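Local coordinates for 2-dehydropantoate 2-reductase (Bacillus subtilis, PDB 3EGO), which probably catalyses the NADPH-dependent reduction of ketopantoate to pantoate, the second step on the route from 3-methyl-2-oxobutanoate to pantoate, at residues A18-L23 with I45-G50; T31-Q36 with A126-D131; Q41-R46 with S130-D135; D69-T74 with T93-L98; T137-I142 with H163-I168. One frame throughout, in Å; residues are numbered along the deposited sequence.

Interaction 1: residues A18-L23 with I45-G50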
# COMPACT_ATOMS: atom_id res chain seq x y z
N ALA A 18 10.67 -18.78 28.70
CA ALA A 18 11.83 -19.11 29.54
C ALA A 18 11.51 -18.79 30.99
O ALA A 18 11.79 -19.60 31.85
CB ALA A 18 13.05 -18.29 29.07
N TYR A 19 10.89 -17.65 31.27
CA TYR A 19 10.55 -17.34 32.64
C TYR A 19 9.65 -18.43 33.28
O TYR A 19 9.91 -19.01 34.37
CB TYR A 19 9.87 -15.95 32.78
CG TYR A 19 9.45 -15.79 34.23
CD1 TYR A 19 10.39 -15.45 35.21
CD2 TYR A 19 8.15 -16.10 34.64
CE1 TYR A 19 10.03 -15.37 36.54
CE2 TYR A 19 7.79 -16.03 35.94
CZ TYR A 19 8.74 -15.69 36.89
OH TYR A 19 8.37 -15.62 38.21
N TYR A 20 8.57 -18.76 32.59
CA TYR A 20 7.61 -19.59 33.22
C TYR A 20 8.05 -21.03 33.28
O TYR A 20 7.74 -21.72 34.26
CB TYR A 20 6.24 -19.42 32.55
CG TYR A 20 5.49 -18.18 32.97
CD1 TYR A 20 5.31 -17.12 32.10
CD2 TYR A 20 4.91 -18.11 34.24
CE1 TYR A 20 4.59 -16.00 32.47
CE2 TYR A 20 4.19 -17.00 34.62
CZ TYR A 20 4.03 -15.94 33.72
OH TYR A 20 3.29 -14.81 34.08
N LEU A 21 8.77 -21.51 32.25
CA LEU A 21 9.22 -22.92 32.26
C LEU A 21 10.39 -23.11 33.25
O LEU A 21 10.53 -24.17 33.86
CB LEU A 21 9.63 -23.40 30.86
CG LEU A 21 8.43 -23.46 29.88
CD1 LEU A 21 8.87 -23.67 28.40
CD2 LEU A 21 7.44 -24.56 30.36
N SER A 22 11.16 -22.06 33.47
CA SER A 22 12.24 -22.06 34.49
C SER A 22 11.70 -22.34 35.90
O SER A 22 12.45 -22.79 36.77
CB SER A 22 12.96 -20.73 34.49
OG SER A 22 12.27 -19.80 35.31
N LEU A 23 10.41 -22.11 36.13
CA LEU A 23 9.82 -22.39 37.45
C LEU A 23 9.77 -23.87 37.76
O LEU A 23 9.61 -24.22 38.92
CB LEU A 23 8.41 -21.81 37.60
CG LEU A 23 8.26 -20.29 37.42
CD1 LEU A 23 6.79 -19.94 37.39
CD2 LEU A 23 8.92 -19.54 38.53
N ILE A 45 16.25 -13.43 33.89
CA ILE A 45 15.15 -12.86 33.15
C ILE A 45 14.20 -12.17 34.10
O ILE A 45 13.84 -12.71 35.15
CB ILE A 45 14.40 -13.98 32.37
CG1 ILE A 45 15.24 -14.41 31.17
CG2 ILE A 45 13.04 -13.47 31.86
CD1 ILE A 45 14.75 -15.69 30.60
N ARG A 46 13.75 -10.98 33.73
CA ARG A 46 12.77 -10.30 34.54
C ARG A 46 11.44 -10.39 33.84
O ARG A 46 11.36 -10.19 32.64
CB ARG A 46 13.12 -8.82 34.69
CG ARG A 46 14.50 -8.58 35.27
CD ARG A 46 14.62 -9.11 36.70
NE ARG A 46 15.99 -9.09 37.22
CZ ARG A 46 16.56 -8.04 37.81
NH1 ARG A 46 17.81 -8.13 38.24
NH2 ARG A 46 15.88 -6.91 37.99
N LEU A 47 10.40 -10.68 34.59
CA LEU A 47 9.08 -10.64 33.97
C LEU A 47 8.26 -9.66 34.75
O LEU A 47 8.23 -9.72 35.99
CB LEU A 47 8.44 -12.03 34.02
CG LEU A 47 7.01 -12.00 33.46
CD1 LEU A 47 6.86 -13.06 32.34
CD2 LEU A 47 6.09 -12.25 34.60
N TYR A 48 7.59 -8.77 34.02
CA TYR A 48 6.69 -7.77 34.59
C TYR A 48 5.25 -8.23 34.37
O TYR A 48 4.87 -8.68 33.27
CB TYR A 48 6.90 -6.41 33.92
CG TYR A 48 8.28 -5.79 34.03
CD1 TYR A 48 8.50 -4.66 34.81
CD2 TYR A 48 9.37 -6.32 33.33
CE1 TYR A 48 9.79 -4.08 34.91
CE2 TYR A 48 10.63 -5.77 33.42
CZ TYR A 48 10.84 -4.65 34.20
OH TYR A 48 12.10 -4.10 34.28
N LYS A 49 4.43 -8.15 35.41
CA LYS A 49 3.08 -8.57 35.24
C LYS A 49 2.27 -7.71 36.15
O LYS A 49 2.25 -7.95 37.37
CB LYS A 49 2.89 -10.03 35.57
CG LYS A 49 1.55 -10.54 35.18
CD LYS A 49 1.55 -12.04 35.25
CE LYS A 49 2.01 -12.54 36.64
NZ LYS A 49 2.65 -13.93 36.59
N GLY A 50 1.64 -6.73 35.52
CA GLY A 50 0.70 -5.80 36.15
C GLY A 50 1.09 -5.29 37.52
O GLY A 50 0.30 -5.35 38.47

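Interaction 2: residues T31-Q36 with A126-D131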
# COMPACT_ATOMS: atom_id res chain seq x y z
N THR A 31 20.08 -17.59 21.99
CA THR A 31 19.89 -16.28 21.35
C THR A 31 20.93 -16.16 20.24
O THR A 31 22.02 -16.68 20.35
CB THR A 31 20.16 -15.11 22.36
OG1 THR A 31 21.51 -15.16 22.83
CG2 THR A 31 19.26 -15.18 23.57
N ARG A 32 20.62 -15.44 19.17
CA ARG A 32 21.62 -15.27 18.12
C ARG A 32 22.73 -14.28 18.52
O ARG A 32 23.87 -14.40 18.04
CB ARG A 32 20.96 -14.85 16.79
CG ARG A 32 20.69 -13.35 16.65
CD ARG A 32 20.61 -12.95 15.19
NE ARG A 32 21.92 -12.96 14.52
CZ ARG A 32 22.12 -13.34 13.26
NH1 ARG A 32 21.10 -13.76 12.52
NH2 ARG A 32 23.33 -13.31 12.73
N ARG A 33 22.41 -13.32 19.40
CA ARG A 33 23.44 -12.34 19.88
C ARG A 33 24.09 -12.67 21.23
O ARG A 33 23.43 -12.79 22.27
CB ARG A 33 22.86 -10.93 19.92
CG ARG A 33 22.12 -10.54 18.65
CD ARG A 33 21.26 -9.31 18.87
NE ARG A 33 19.99 -9.57 19.57
CZ ARG A 33 19.67 -9.06 20.77
NH1 ARG A 33 20.51 -8.28 21.43
NH2 ARG A 33 18.51 -9.34 21.30
N GLN A 34 25.42 -12.84 21.21
CA GLN A 34 26.16 -13.17 22.45
C GLN A 34 25.89 -12.16 23.58
O GLN A 34 25.93 -12.49 24.78
CB GLN A 34 27.67 -13.27 22.13
CG GLN A 34 28.49 -14.10 23.10
CD GLN A 34 29.46 -15.04 22.36
OE1 GLN A 34 30.68 -14.86 22.42
NE2 GLN A 34 28.91 -16.03 21.65
N GLU A 35 25.61 -10.92 23.22
CA GLU A 35 25.37 -9.89 24.23
C GLU A 35 24.08 -10.16 24.99
O GLU A 35 23.97 -9.86 26.20
CB GLU A 35 25.26 -8.53 23.57
CG GLU A 35 24.64 -8.64 22.21
CD GLU A 35 24.05 -7.33 21.75
OE1 GLU A 35 24.50 -6.26 22.27
OE2 GLU A 35 23.15 -7.38 20.88
N GLN A 36 23.08 -10.67 24.29
CA GLN A 36 21.88 -11.05 25.04
C GLN A 36 22.16 -12.28 25.87
O GLN A 36 21.79 -12.33 27.02
CB GLN A 36 20.73 -11.34 24.11
CG GLN A 36 19.49 -11.79 24.92
CD GLN A 36 18.28 -11.94 24.01
OE1 GLN A 36 18.40 -12.25 22.83
NE2 GLN A 36 17.10 -11.71 24.56
N ALA A 126 2.67 -10.51 25.10
CA ALA A 126 3.98 -10.37 25.72
C ALA A 126 4.79 -9.38 24.92
O ALA A 126 4.80 -9.43 23.68
CB ALA A 126 4.69 -11.73 25.76
N VAL A 127 5.50 -8.51 25.63
CA VAL A 127 6.23 -7.41 24.98
C VAL A 127 7.65 -7.38 25.56
O VAL A 127 7.82 -7.20 26.77
CB VAL A 127 5.52 -6.04 25.27
CG1 VAL A 127 6.35 -4.88 24.77
CG2 VAL A 127 4.11 -6.00 24.67
N ARG A 128 8.68 -7.59 24.73
CA ARG A 128 10.08 -7.55 25.23
C ARG A 128 10.45 -6.10 25.55
O ARG A 128 10.26 -5.21 24.72
CB ARG A 128 11.07 -8.16 24.21
CG ARG A 128 12.56 -8.09 24.65
CD ARG A 128 13.46 -8.95 23.71
NE ARG A 128 13.58 -8.30 22.42
CZ ARG A 128 14.38 -8.70 21.43
NH1 ARG A 128 15.10 -9.79 21.57
NH2 ARG A 128 14.42 -8.01 20.29
N LYS A 129 10.93 -5.87 26.77
CA LYS A 129 11.32 -4.53 27.20
C LYS A 129 12.81 -4.27 26.99
O LYS A 129 13.19 -3.14 26.74
CB LYS A 129 10.98 -4.33 28.69
CG LYS A 129 9.48 -4.40 28.95
CD LYS A 129 9.12 -4.06 30.44
CE LYS A 129 8.83 -2.56 30.63
NZ LYS A 129 7.90 -2.04 29.57
N SER A 130 13.62 -5.31 27.10
CA SER A 130 15.07 -5.22 26.94
C SER A 130 15.59 -6.60 26.61
O SER A 130 14.82 -7.54 26.46
CB SER A 130 15.73 -4.74 28.24
OG SER A 130 15.51 -5.69 29.26
N ASP A 131 16.92 -6.75 26.52
CA ASP A 131 17.51 -8.08 26.32
C ASP A 131 17.14 -9.12 27.39
O ASP A 131 17.18 -10.31 27.14
CB ASP A 131 19.06 -8.00 26.22
CG ASP A 131 19.57 -7.83 24.74
OD1 ASP A 131 18.83 -8.03 23.76
OD2 ASP A 131 20.75 -7.48 24.57
O HOH W 1 16.77 -11.59 20.58

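Interaction 3: residues Q41-R46 with S130-D135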
# COMPACT_ATOMS: atom_id res chain seq x y z
N GLN A 41 22.47 -14.75 31.22
CA GLN A 41 23.33 -15.55 32.08
C GLN A 41 23.79 -14.68 33.27
O GLN A 41 24.22 -15.22 34.28
CB GLN A 41 24.49 -16.16 31.27
CG GLN A 41 25.21 -17.38 31.88
CD GLN A 41 24.44 -18.71 31.77
OE1 GLN A 41 24.46 -19.39 30.73
NE2 GLN A 41 23.80 -19.10 32.87
N SER A 42 23.60 -13.36 33.16
CA SER A 42 24.07 -12.35 34.14
C SER A 42 23.08 -11.78 35.17
O SER A 42 23.35 -11.82 36.37
CB SER A 42 24.75 -11.19 33.42
OG SER A 42 26.00 -11.60 32.91
N GLU A 43 21.96 -11.19 34.74
CA GLU A 43 20.98 -10.81 35.74
C GLU A 43 19.66 -11.57 35.66
O GLU A 43 18.68 -11.17 36.28
CB GLU A 43 20.72 -9.29 35.83
CG GLU A 43 20.19 -8.64 34.58
CD GLU A 43 21.28 -7.97 33.80
OE1 GLU A 43 22.46 -8.29 34.06
OE2 GLU A 43 20.97 -7.13 32.93
N GLY A 44 19.67 -12.68 34.93
CA GLY A 44 18.48 -13.52 34.79
C GLY A 44 17.47 -12.90 33.86
O GLY A 44 17.77 -11.95 33.11
N ILE A 45 16.25 -13.43 33.89
CA ILE A 45 15.15 -12.86 33.15
C ILE A 45 14.20 -12.17 34.10
O ILE A 45 13.84 -12.71 35.15
CB ILE A 45 14.40 -13.98 32.37
CG1 ILE A 45 15.24 -14.41 31.17
CG2 ILE A 45 13.04 -13.47 31.86
CD1 ILE A 45 14.75 -15.69 30.60
N ARG A 46 13.75 -10.98 33.73
CA ARG A 46 12.77 -10.30 34.54
C ARG A 46 11.44 -10.39 33.84
O ARG A 46 11.36 -10.19 32.64
CB ARG A 46 13.12 -8.82 34.69
CG ARG A 46 14.50 -8.58 35.27
CD ARG A 46 14.62 -9.11 36.70
NE ARG A 46 15.99 -9.09 37.22
CZ ARG A 46 16.56 -8.04 37.81
NH1 ARG A 46 17.81 -8.13 38.24
NH2 ARG A 46 15.88 -6.91 37.99
N SER A 130 13.62 -5.31 27.10
CA SER A 130 15.07 -5.22 26.94
C SER A 130 15.59 -6.60 26.61
O SER A 130 14.82 -7.54 26.46
CB SER A 130 15.73 -4.74 28.24
OG SER A 130 15.51 -5.69 29.26
N ASP A 131 16.92 -6.75 26.52
CA ASP A 131 17.51 -8.08 26.32
C ASP A 131 17.14 -9.12 27.39
O ASP A 131 17.18 -10.31 27.14
CB ASP A 131 19.06 -8.00 26.22
CG ASP A 131 19.57 -7.83 24.74
OD1 ASP A 131 18.83 -8.03 23.76
OD2 ASP A 131 20.75 -7.48 24.57
N THR A 132 16.86 -8.69 28.61
CA THR A 132 16.54 -9.64 29.67
C THR A 132 15.11 -9.52 30.23
O THR A 132 14.72 -10.27 31.13
CB THR A 132 17.55 -9.50 30.87
OG1 THR A 132 17.42 -8.19 31.41
CG2 THR A 132 18.99 -9.71 30.41
N ALA A 133 14.30 -8.60 29.73
CA ALA A 133 13.05 -8.33 30.42
C ALA A 133 11.84 -8.39 29.48
O ALA A 133 11.94 -7.96 28.30
CB ALA A 133 13.12 -6.96 31.11
N VAL A 134 10.72 -8.90 30.01
CA VAL A 134 9.51 -9.10 29.23
C VAL A 134 8.29 -8.73 30.07
O VAL A 134 8.17 -9.07 31.26
CB VAL A 134 9.40 -10.56 28.63
CG1 VAL A 134 9.21 -11.61 29.74
CG2 VAL A 134 8.21 -10.69 27.61
N ASP A 135 7.33 -8.08 29.44
CA ASP A 135 6.14 -7.70 30.17
C ASP A 135 5.05 -8.66 29.73
O ASP A 135 4.80 -8.76 28.53
CB ASP A 135 5.80 -6.29 29.75
CG ASP A 135 4.62 -5.69 30.51
OD1 ASP A 135 4.03 -6.33 31.39
OD2 ASP A 135 4.30 -4.53 30.20

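Interaction 4: residues D69-T74 with T93-L98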
# COMPACT_ATOMS: atom_id res chain seq x y z
N ASP A 69 15.72 -31.99 26.62
CA ASP A 69 14.49 -32.77 26.65
C ASP A 69 13.39 -32.17 25.78
O ASP A 69 12.56 -32.89 25.22
CB ASP A 69 14.02 -32.94 28.09
CG ASP A 69 15.02 -33.77 28.90
OD1 ASP A 69 15.42 -34.84 28.39
OD2 ASP A 69 15.42 -33.34 30.00
N LEU A 70 13.42 -30.85 25.63
CA LEU A 70 12.50 -30.20 24.70
C LEU A 70 13.17 -28.94 24.15
O LEU A 70 13.91 -28.25 24.86
CB LEU A 70 11.20 -29.85 25.44
CG LEU A 70 10.12 -28.98 24.77
CD1 LEU A 70 9.44 -29.60 23.56
CD2 LEU A 70 9.06 -28.60 25.82
N LEU A 71 12.93 -28.68 22.87
CA LEU A 71 13.26 -27.40 22.28
C LEU A 71 12.00 -26.68 21.86
O LEU A 71 11.12 -27.26 21.24
CB LEU A 71 14.15 -27.57 21.06
CG LEU A 71 15.54 -28.09 21.42
CD1 LEU A 71 16.32 -28.44 20.14
CD2 LEU A 71 16.26 -27.07 22.25
N VAL A 72 11.93 -25.40 22.20
CA VAL A 72 10.76 -24.61 21.89
C VAL A 72 11.24 -23.54 20.97
O VAL A 72 12.11 -22.75 21.35
CB VAL A 72 10.14 -23.98 23.14
CG1 VAL A 72 8.94 -23.08 22.70
CG2 VAL A 72 9.70 -25.03 24.19
N VAL A 73 10.72 -23.52 19.75
CA VAL A 73 11.22 -22.63 18.69
C VAL A 73 10.30 -21.44 18.52
O VAL A 73 9.13 -21.60 18.19
CB VAL A 73 11.40 -23.39 17.34
CG1 VAL A 73 11.76 -22.37 16.18
CG2 VAL A 73 12.47 -24.48 17.47
N THR A 74 10.83 -20.25 18.76
CA THR A 74 10.02 -19.04 18.84
C THR A 74 10.49 -17.95 17.84
O THR A 74 9.92 -16.85 17.84
CB THR A 74 10.02 -18.45 20.29
OG1 THR A 74 11.33 -17.96 20.60
CG2 THR A 74 9.71 -19.53 21.32
N THR A 93 14.98 -35.42 19.43
CA THR A 93 14.29 -34.99 20.64
C THR A 93 12.92 -34.44 20.28
O THR A 93 12.44 -34.63 19.15
CB THR A 93 15.10 -33.94 21.43
OG1 THR A 93 14.47 -33.70 22.70
CG2 THR A 93 15.23 -32.62 20.64
N ASN A 94 12.28 -33.81 21.26
CA ASN A 94 10.99 -33.17 21.06
C ASN A 94 11.25 -31.72 20.65
O ASN A 94 12.06 -31.06 21.29
CB ASN A 94 10.23 -33.15 22.39
CG ASN A 94 10.03 -34.56 22.97
OD1 ASN A 94 9.69 -35.49 22.25
ND2 ASN A 94 10.23 -34.71 24.30
N ILE A 95 10.57 -31.26 19.60
CA ILE A 95 10.67 -29.86 19.20
C ILE A 95 9.28 -29.33 19.10
O ILE A 95 8.46 -29.92 18.38
CB ILE A 95 11.26 -29.69 17.80
CG1 ILE A 95 12.45 -30.61 17.59
CG2 ILE A 95 11.66 -28.19 17.58
CD1 ILE A 95 13.68 -30.26 18.36
N LEU A 96 9.02 -28.23 19.81
CA LEU A 96 7.73 -27.56 19.73
C LEU A 96 7.86 -26.25 18.96
O LEU A 96 8.53 -25.36 19.42
CB LEU A 96 7.16 -27.26 21.14
CG LEU A 96 5.83 -26.50 21.21
CD1 LEU A 96 4.72 -27.23 20.45
CD2 LEU A 96 5.42 -26.24 22.71
N PHE A 97 7.24 -26.13 17.78
CA PHE A 97 7.31 -24.88 16.99
C PHE A 97 6.19 -23.92 17.34
O PHE A 97 5.02 -24.29 17.24
CB PHE A 97 7.23 -25.22 15.50
CG PHE A 97 8.45 -25.87 14.98
CD1 PHE A 97 9.50 -25.10 14.49
CD2 PHE A 97 8.58 -27.26 15.01
CE1 PHE A 97 10.67 -25.71 14.02
CE2 PHE A 97 9.73 -27.88 14.53
CZ PHE A 97 10.79 -27.11 14.05
N LEU A 98 6.52 -22.70 17.76
CA LEU A 98 5.48 -21.78 18.17
C LEU A 98 5.42 -20.55 17.27
O LEU A 98 4.80 -19.56 17.63
CB LEU A 98 5.68 -21.36 19.63
CG LEU A 98 5.46 -22.42 20.69
CD1 LEU A 98 5.64 -21.76 22.04
CD2 LEU A 98 4.04 -23.01 20.56

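Interaction 5: residues T137-I142 with H163-I168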
# COMPACT_ATOMS: atom_id res chain seq x y z
N THR A 137 1.77 -8.87 29.16
CA THR A 137 0.66 -7.91 29.01
C THR A 137 -0.71 -8.55 28.83
O THR A 137 -1.74 -7.89 29.02
CB THR A 137 0.90 -6.98 27.78
OG1 THR A 137 1.21 -7.77 26.63
CG2 THR A 137 2.05 -6.07 28.02
N GLY A 138 -0.75 -9.82 28.45
CA GLY A 138 -2.00 -10.47 28.07
C GLY A 138 -1.97 -11.88 28.63
O GLY A 138 -1.19 -12.70 28.22
N LEU A 139 -2.79 -12.14 29.63
CA LEU A 139 -2.75 -13.41 30.29
C LEU A 139 -3.53 -14.40 29.43
O LEU A 139 -4.76 -14.46 29.50
CB LEU A 139 -3.35 -13.30 31.70
CG LEU A 139 -2.78 -12.17 32.57
CD1 LEU A 139 -3.47 -12.12 33.96
CD2 LEU A 139 -1.27 -12.36 32.76
N GLY A 140 -2.81 -15.15 28.62
CA GLY A 140 -3.43 -16.09 27.68
C GLY A 140 -3.08 -17.52 28.02
O GLY A 140 -3.11 -17.94 29.19
N ALA A 141 -2.67 -18.25 26.99
CA ALA A 141 -2.35 -19.67 27.11
C ALA A 141 -1.49 -20.05 25.93
O ALA A 141 -1.38 -19.27 24.97
CB ALA A 141 -3.65 -20.49 27.06
N ILE A 142 -0.88 -21.22 25.99
CA ILE A 142 -0.28 -21.85 24.83
C ILE A 142 -1.10 -23.07 24.53
O ILE A 142 -1.51 -23.80 25.45
CB ILE A 142 1.18 -22.24 25.09
CG1 ILE A 142 2.05 -20.96 25.11
CG2 ILE A 142 1.70 -23.24 24.00
CD1 ILE A 142 3.59 -21.26 25.49
N HIS A 163 2.68 -22.67 35.99
CA HIS A 163 2.15 -21.49 36.71
C HIS A 163 0.71 -21.24 36.27
O HIS A 163 0.39 -21.40 35.11
CB HIS A 163 2.98 -20.25 36.41
CG HIS A 163 2.73 -19.11 37.35
ND1 HIS A 163 1.62 -18.30 37.26
CD2 HIS A 163 3.44 -18.66 38.41
CE1 HIS A 163 1.66 -17.39 38.22
NE2 HIS A 163 2.77 -17.57 38.92
N SER A 164 -0.13 -20.77 37.18
CA SER A 164 -1.52 -20.52 36.85
C SER A 164 -1.63 -19.59 35.66
O SER A 164 -2.59 -19.67 34.89
CB SER A 164 -2.24 -19.91 38.05
OG SER A 164 -2.22 -20.83 39.13
N ASP A 165 -0.65 -18.70 35.49
CA ASP A 165 -0.79 -17.68 34.45
C ASP A 165 -0.13 -18.08 33.14
O ASP A 165 -0.18 -17.29 32.19
CB ASP A 165 -0.21 -16.32 34.89
CG ASP A 165 -1.00 -15.67 36.02
OD1 ASP A 165 -2.25 -15.71 36.01
OD2 ASP A 165 -0.35 -15.05 36.86
N PHE A 166 0.42 -19.30 33.12
CA PHE A 166 1.07 -19.88 31.97
C PHE A 166 0.40 -21.23 31.65
O PHE A 166 1.06 -22.21 31.61
CB PHE A 166 2.59 -20.11 32.23
CG PHE A 166 3.43 -20.21 30.97
CD1 PHE A 166 3.56 -19.11 30.08
CD2 PHE A 166 4.08 -21.41 30.65
CE1 PHE A 166 4.36 -19.24 28.88
CE2 PHE A 166 4.87 -21.54 29.49
CZ PHE A 166 5.00 -20.45 28.60
N PRO A 167 -0.93 -21.26 31.51
CA PRO A 167 -1.52 -22.58 31.21
C PRO A 167 -1.15 -23.10 29.82
O PRO A 167 -0.94 -22.31 28.87
CB PRO A 167 -3.03 -22.32 31.29
CG PRO A 167 -3.15 -20.89 30.95
CD PRO A 167 -1.97 -20.23 31.63
N ILE A 168 -1.12 -24.42 29.69
CA ILE A 168 -0.78 -25.04 28.44
C ILE A 168 -1.80 -26.15 28.15
O ILE A 168 -2.06 -26.99 29.04
CB ILE A 168 0.66 -25.60 28.49
CG1 ILE A 168 1.64 -24.43 28.65
CG2 ILE A 168 0.98 -26.30 27.19
CD1 ILE A 168 3.14 -24.87 28.87
O HOH W 2 -2.68 -16.67 31.50

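Interaction 1: residues A18-L23 with I45-G50
Ala18 opens the contact from helix 12-22: its CB presses on the end of Ile45, 3.5 Å from CD1, a tight carbon pair. One residue on, Tyr19 turns its CB to the CG2 branch of the same isoleucine and lays one ring face against Leu47, whose CB stands 4.1 Å from the ring centroid and 17° off its normal, a CH-pi contact. Having CG anti to the backbone N (chi1 175°) swings this ring across the strand. Tyr20 sets off less directly, but its ring reaches the strand at its far end: CE1 lies 3.7 Å from Leu47 CD1, and OH accepts a 2.7 Å hydrogen bond from Lys49 NZ. The lysine chain, bent at chi3, brings its ammonium to the edge of the phenol ring. His136 ND1 also bonds Tyr20 OH, and the ring of Phe166 meets that of Tyr20 almost parallel. Helix 12-22 follows the glycine-rich loop of a Rossmann fold that probably binds NADP; its residues 18-22 cross strand 45-49 at 102°, and it also packs on strand 26-30 through Ala18 and on strand 52-61 through Tyr19.

Interaction 2: residues T31-Q36 with A126-D131
Arg33 and Asp131 face each other in an end-on salt bridge, both terminal nitrogens of the guanidinium gripping one carboxylate oxygen: NH2 lies 2.8 Å and NH1 2.9 Å from Asp131 OD1. It ties the loop and helix start after strand 26-30 of the Rossmann fold to the turn after strand 116-128. OD1 lies in the guanidinium plane and is approached on its syn side, with the two flat groups 29° apart. NH1 also bonds Glu35 OE2 at 2.8 Å, coming from above that carboxylate, which makes a three-residue network; the arginine probably offsets the mutual repulsion of the two acids. The bend at chi3 (-78°) turns the Arg33 guanidinium toward them. Gln36, extended beyond CG, sends NE2 to the backbone O of Asp131 (2.9 Å), while its amide stacks against the carboxylate at 25°. NE2 has a second acceptor in Gly10 O, within the glycine-rich loop that by similarity binds NADP. Arg128 NH1 bonds that same carbonyl, linking this surface contact to the cofactor loop. Packing is slight, chiefly Gln36 CB 3.8 Å from Asp131 CG. Between the two arginines, whose planes are nearly perpendicular, water 1 accepts from Arg33 NH2 and from Arg128 NH1 (2.6 Å), and donates to Gln36 OE1.

Interaction 3: residues Q41-R46 with S130-D135
Thr132 O takes the amide of Arg46 in the shortest polar bond of this contact, 2.9 Å from N with an N-H...O angle of 163°. The same carbonyl is touched by Ile45 CA, 3.3 Å away in a CA-H...O contact, and the CG2 methyl of Ile45 packs near it. One step further, Arg46 O receives Val134 N at 3.0 Å, the donor lying nearly in line with the C=O. These two bonds reach to either side of Ala133, which is bridged in parallel with Arg46; their CB atoms stand 4.0 Å apart on one face of the sheet, although the arginine chain, bent at chi2, then leads its guanidinium away. Before the strand starts, Thr132 fills the corner beside the end of helix 34-43. Its CB sits 3.3 Å from Gly44 O, a buried carbonyl with no polar partner in the model, and CG2 covers the same oxygen from 3.7 Å. Glu43, bent at chi2 (-99°), brings OE2 to 4.0 Å from Thr132 OG1, and the two side chains cross at about a right angle. With a glycine in place of Thr132, the backbone bond to Arg46 could persist, but Gly44 O would probably lose its apolar cover and a gap would open beside Gly44. Gly44, with positive phi, turns the chain out of helix 34-43 into strand 45-49. That strand lies between strand 133-138, parallel to it, and antiparallel strand 52-61; Thr132 also packs on Ala39 and Ile40 of the helix, and Ile45 on helix 12-22.

Interaction 4: residues D69-T74 with T93-L98
Leu71 and Leu96 carry the shortest of the backbone bonds joining these parallel strands: Leu96 N to Leu71 O is 2.7 Å, at an N-H...O angle of 171°. Leu71 N to Asn94 O, Val73 N to Leu96 O and Leu98 N to Val73 O continue the series. CA-H...O contacts fill in between, the shortest from Ile95 CA to Leu71 O (3.3 Å). Among polar side chains, Asn94 ND2 makes a weak bond to Asp69 O, while its OD1 is taken by Arg154 NE. Apolar packing covers both faces. On one, Leu71 and Ile95 lie side by side, Leu71 CD1 being 3.7 Å from Ile95 CD1. Val73 sets CB 3.8 Å from Phe97 CD1 and CG2 at the same distance from Ile95 CG2. Val73 CG1, anti to the backbone N (chi1 173°), comes near CD1 and CE1 of the ring. An alanine in place of Val73 is likely to open a gap beside Phe97 and Ile95 and leave the ring less closely held on that side. On the other face Leu70 CD1 packs against the CB atoms of Asn94 and Leu96, and Val72 CG1 meets Leu98 CD1 at 3.6 Å. Strand 4-8 flanks 70-73 and strand 116-128 flanks 94-97, a buried position. Linked through helix 80-86, the two strands form a beta-alpha-beta unit of the Rossmann fold, with Leu98 near Val13 of the probable NADP site.

Interaction 5: residues T137-I142 with H163-I168
Ile142 pushes its CD1 methyl against the far end of the Phe166 ring, 3.5 Å from CZ, the two side chains crossing at a slant. Phe166 leaves its backbone heading away from the other segment, and with CG anti to the backbone N (chi1 -158°) the end of the ring comes back to Ile142. Next to it, Pro167 holds the backbones together. Its O accepts Ile142 N at 3.1 Å, with an angle of 168° and the donor in the carbonyl plane, the one direct hydrogen bond between the segments. Its ring rests on the facing loop, CG 3.4 Å from Gly140 O and 3.9 Å from Ala141 CB. Ile142 and Ile168 then pair as a parallel bridge, the CA of Ile168 reaching Ile142 O in a CA-H...O contact of 3.3 Å. Toward the other end, where the chains diverge, water 2 spans the gap, donating to Gly140 O and to Asp165 O, each at 2.7 Å, and so serving two carbonyl oxygens that, both being acceptors, need a donor between them. Here the chain comes round a type I turn, His163 to Phe166, closed by Phe166 N to His163 O and steadied by His163 ND1, which accepts Asp165 N in its ring plane. The meeting joins the loop that follows strand 133-138, and the start of strand 142-146, to the start of strand 168-170 and the loop before it. The Phe166 ring also meets that of His124 of strand 116-128 almost parallel, and Ile142 packs on Cys17 of helix 12-22.

All five contacts reach one mixed sheet, but at different depths. Interaction 4 is buried in its parallel Rossmann part, joined by regular backbone bonds and apolar side chains, and of the other four it touches only interaction 5, through Leu98 and Ile142. Interactions 1 and 3, also buried, share strand 45-49, one packing a helix on it and the other pairing it with strand 133-138. Interaction 2 lies at the surface and depends on charge; it shares Ser130 and Asp131 with interaction 3, and both use helix 34-43. Interaction 5, partly buried and water-bridged, meets interaction 1 where Tyr20 packs on Phe166 and Lys49 forms a long, weak ion pair with Asp165.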